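Local coordinates for protein phosphoserine aminotransferase (Bacillus alcalophilus, PDB 2BIG) that catalyses the reversible, pyridoxal-phosphate-dependent transfer of an amino group between phosphoserine and 2-oxoglutarate in serine biosynthesis, working as a homodimer, at residues A[162-167]-A[182-187]. Sequence-based numbering, arbitrary orientation.
Sequences FPEINH and PLKVNQ
The amide nitrogen of Q187 serves two acceptors of the 162-167 segment: NE2 donates to the backbone O of F162 at 3.2 Å, approaching from above the carbonyl plane, and makes a weak, longer bond of 3.4 Å to the carboxylate OE1 of E164. The E164 chain bends at chi2 (-93°), which helps bring OE1 toward the amide. On the other end of the amide, Q187 OE1 sits near the plane of the F162 ring at its edge and 3.6 Å from F162 CB, the ring and amide planes 71° apart, and accepts from a water that in turn accepts from F162 N. A second water donates to the O atoms of P163 and Q187 and accepts from I165 N. These bridges join the loops on either side of strand 170-173 in the large mixed sheet of the class-V aminotransferase fold, at the protein surface, with the F162 side chain about 11 Å from the bound pyridoxal phosphate. The ring of F162 also touches I148 of strand 143-149 and packs edge-to-face with F188, while its CE1 meets L183 CD1 at 3.7 Å. A leucine in place of Q187 would probably leave the F162 carbonyl without this donor and the first water without its OE1 acceptor.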
loop_
_atom_site.group_PDB
_atom_site.type_symbol
_atom_site.label_atom_id
_atom_site.label_comp_id
_atom_site.label_asym_id
_atom_site.label_seq_id
_atom_site.Cartn_x
_atom_site.Cartn_y
_atom_site.Cartn_z
ATOM N N PHE A 162 -3.504 -30.124 0.943
ATOM C CA PHE A 162 -3.213 -29.480 2.212
ATOM C C PHE A 162 -3.550 -30.391 3.362
ATOM O O PHE A 162 -4.494 -31.165 3.238
ATOM C CB PHE A 162 -4.007 -28.158 2.287
ATOM C CG PHE A 162 -3.516 -27.161 1.251
ATOM C CD1 PHE A 162 -4.337 -26.842 0.182
ATOM C CD2 PHE A 162 -2.250 -26.597 1.311
ATOM C CE1 PHE A 162 -3.860 -25.949 -0.787
ATOM C CE2 PHE A 162 -1.788 -25.681 0.355
ATOM C CZ PHE A 162 -2.608 -25.384 -0.706
ATOM N N PRO A 163 -2.791 -30.272 4.455
ATOM C CA PRO A 163 -3.038 -31.189 5.563
ATOM C C PRO A 163 -4.312 -30.834 6.292
ATOM O O PRO A 163 -4.781 -29.717 6.388
ATOM C CB PRO A 163 -1.802 -30.921 6.417
ATOM C CG PRO A 163 -1.427 -29.501 6.183
ATOM C CD PRO A 163 -1.697 -29.298 4.715
ATOM N N GLU A 164 -4.920 -31.896 6.875
ATOM C CA GLU A 164 -6.041 -31.779 7.767
ATOM C C GLU A 164 -5.518 -31.617 9.199
ATOM O O GLU A 164 -4.999 -32.597 9.766
ATOM C CB GLU A 164 -6.930 -33.041 7.740
ATOM C CG GLU A 164 -7.753 -33.139 6.467
ATOM C CD GLU A 164 -9.149 -32.547 6.518
ATOM O OE1 GLU A 164 -9.426 -31.411 6.046
ATOM O OE2 GLU A 164 -9.993 -33.308 7.051
ATOM N N ILE A 165 -5.642 -30.437 9.733
ATOM C CA ILE A 165 -5.131 -29.955 11.038
ATOM C C ILE A 165 -6.329 -29.681 11.904
ATOM O O ILE A 165 -7.187 -28.911 11.442
ATOM C CB ILE A 165 -4.276 -28.698 10.728
ATOM C CG1 ILE A 165 -3.164 -29.064 9.708
ATOM C CG2 ILE A 165 -3.603 -27.921 11.806
ATOM C CD1 ILE A 165 -2.317 -30.247 10.173
ATOM N N ASN A 166 -6.439 -30.261 13.069
ATOM C CA ASN A 166 -7.573 -30.026 13.949
ATOM C C ASN A 166 -7.184 -29.422 15.300
ATOM O O ASN A 166 -8.054 -29.015 16.063
ATOM C CB ASN A 166 -8.329 -31.342 14.232
ATOM C CG ASN A 166 -8.492 -32.180 12.979
ATOM O OD1 ASN A 166 -8.868 -31.694 11.911
ATOM N ND2 ASN A 166 -8.210 -33.473 13.074
ATOM N N HIS A 167 -5.908 -29.363 15.632
ATOM C CA HIS A 167 -5.505 -28.953 16.973
ATOM C C HIS A 167 -5.247 -27.471 17.090
ATOM O O HIS A 167 -5.144 -26.945 18.182
ATOM C CB HIS A 167 -4.242 -29.758 17.389
ATOM C CG HIS A 167 -3.019 -29.303 16.669
ATOM N ND1 HIS A 167 -2.856 -29.306 15.295
ATOM C CD2 HIS A 167 -1.873 -28.731 17.134
ATOM C CE1 HIS A 167 -1.666 -28.795 14.988
ATOM N NE2 HIS A 167 -1.026 -28.418 16.091
ATOM N N PRO A 182 -8.824 -24.416 -7.771
ATOM C CA PRO A 182 -9.796 -24.483 -6.651
ATOM C C PRO A 182 -9.126 -24.714 -5.312
ATOM O O PRO A 182 -8.059 -25.335 -5.245
ATOM C CB PRO A 182 -10.726 -25.638 -7.037
ATOM C CG PRO A 182 -10.582 -25.720 -8.545
ATOM C CD PRO A 182 -9.111 -25.453 -8.783
ATOM N N LEU A 183 -9.751 -24.229 -4.265
ATOM C CA LEU A 183 -9.260 -24.321 -2.897
ATOM C C LEU A 183 -10.379 -24.601 -1.925
ATOM O O LEU A 183 -11.397 -23.955 -2.051
ATOM C CB LEU A 183 -8.639 -22.968 -2.534
ATOM C CG LEU A 183 -7.918 -22.699 -1.261
ATOM C CD1 LEU A 183 -6.791 -23.698 -1.088
ATOM C CD2 LEU A 183 -7.385 -21.258 -1.266
ATOM N N LYS A 184 -10.170 -25.493 -0.982
ATOM C CA LYS A 184 -11.084 -25.743 0.131
ATOM C C LYS A 184 -10.727 -24.815 1.286
ATOM O O LYS A 184 -9.894 -25.192 2.114
ATOM C CB LYS A 184 -11.075 -27.177 0.605
ATOM C CG LYS A 184 -12.182 -27.524 1.590
ATOM C CD LYS A 184 -12.368 -29.044 1.664
ATOM C CE LYS A 184 -12.775 -29.596 3.019
ATOM N NZ LYS A 184 -12.422 -31.062 3.009
ATOM N N VAL A 185 -11.337 -23.614 1.262
ATOM C CA VAL A 185 -10.939 -22.581 2.213
ATOM C C VAL A 185 -11.173 -23.040 3.642
ATOM O O VAL A 185 -10.420 -22.651 4.523
ATOM C CB VAL A 185 -11.684 -21.281 1.873
ATOM C CG1 VAL A 185 -11.563 -20.218 2.952
ATOM C CG2 VAL A 185 -11.160 -20.740 0.532
ATOM N N ASN A 186 -12.159 -23.875 3.862
ATOM C CA ASN A 186 -12.443 -24.261 5.246
ATOM C C ASN A 186 -11.389 -25.157 5.886
ATOM O O ASN A 186 -11.503 -25.442 7.076
ATOM C CB ASN A 186 -13.852 -24.845 5.340
ATOM C CG ASN A 186 -14.033 -26.214 4.791
ATOM O OD1 ASN A 186 -13.060 -26.869 4.459
ATOM N ND2 ASN A 186 -15.286 -26.630 4.689
ATOM N N GLN A 187 -10.350 -25.564 5.176
ATOM C CA GLN A 187 -9.186 -26.206 5.785
ATOM C C GLN A 187 -8.350 -25.229 6.594
ATOM O O GLN A 187 -7.479 -25.686 7.361
ATOM C CB GLN A 187 -8.292 -26.863 4.703
ATOM C CG GLN A 187 -8.950 -28.020 3.935
ATOM C CD GLN A 187 -7.944 -28.829 3.090
ATOM O OE1 GLN A 187 -7.605 -28.486 1.964
ATOM N NE2 GLN A 187 -7.445 -29.940 3.644
HETATM O O HOH W 1 -6.291 -30.345 0.320
HETATM O O HOH W 2 -6.654 -28.321 7.851
#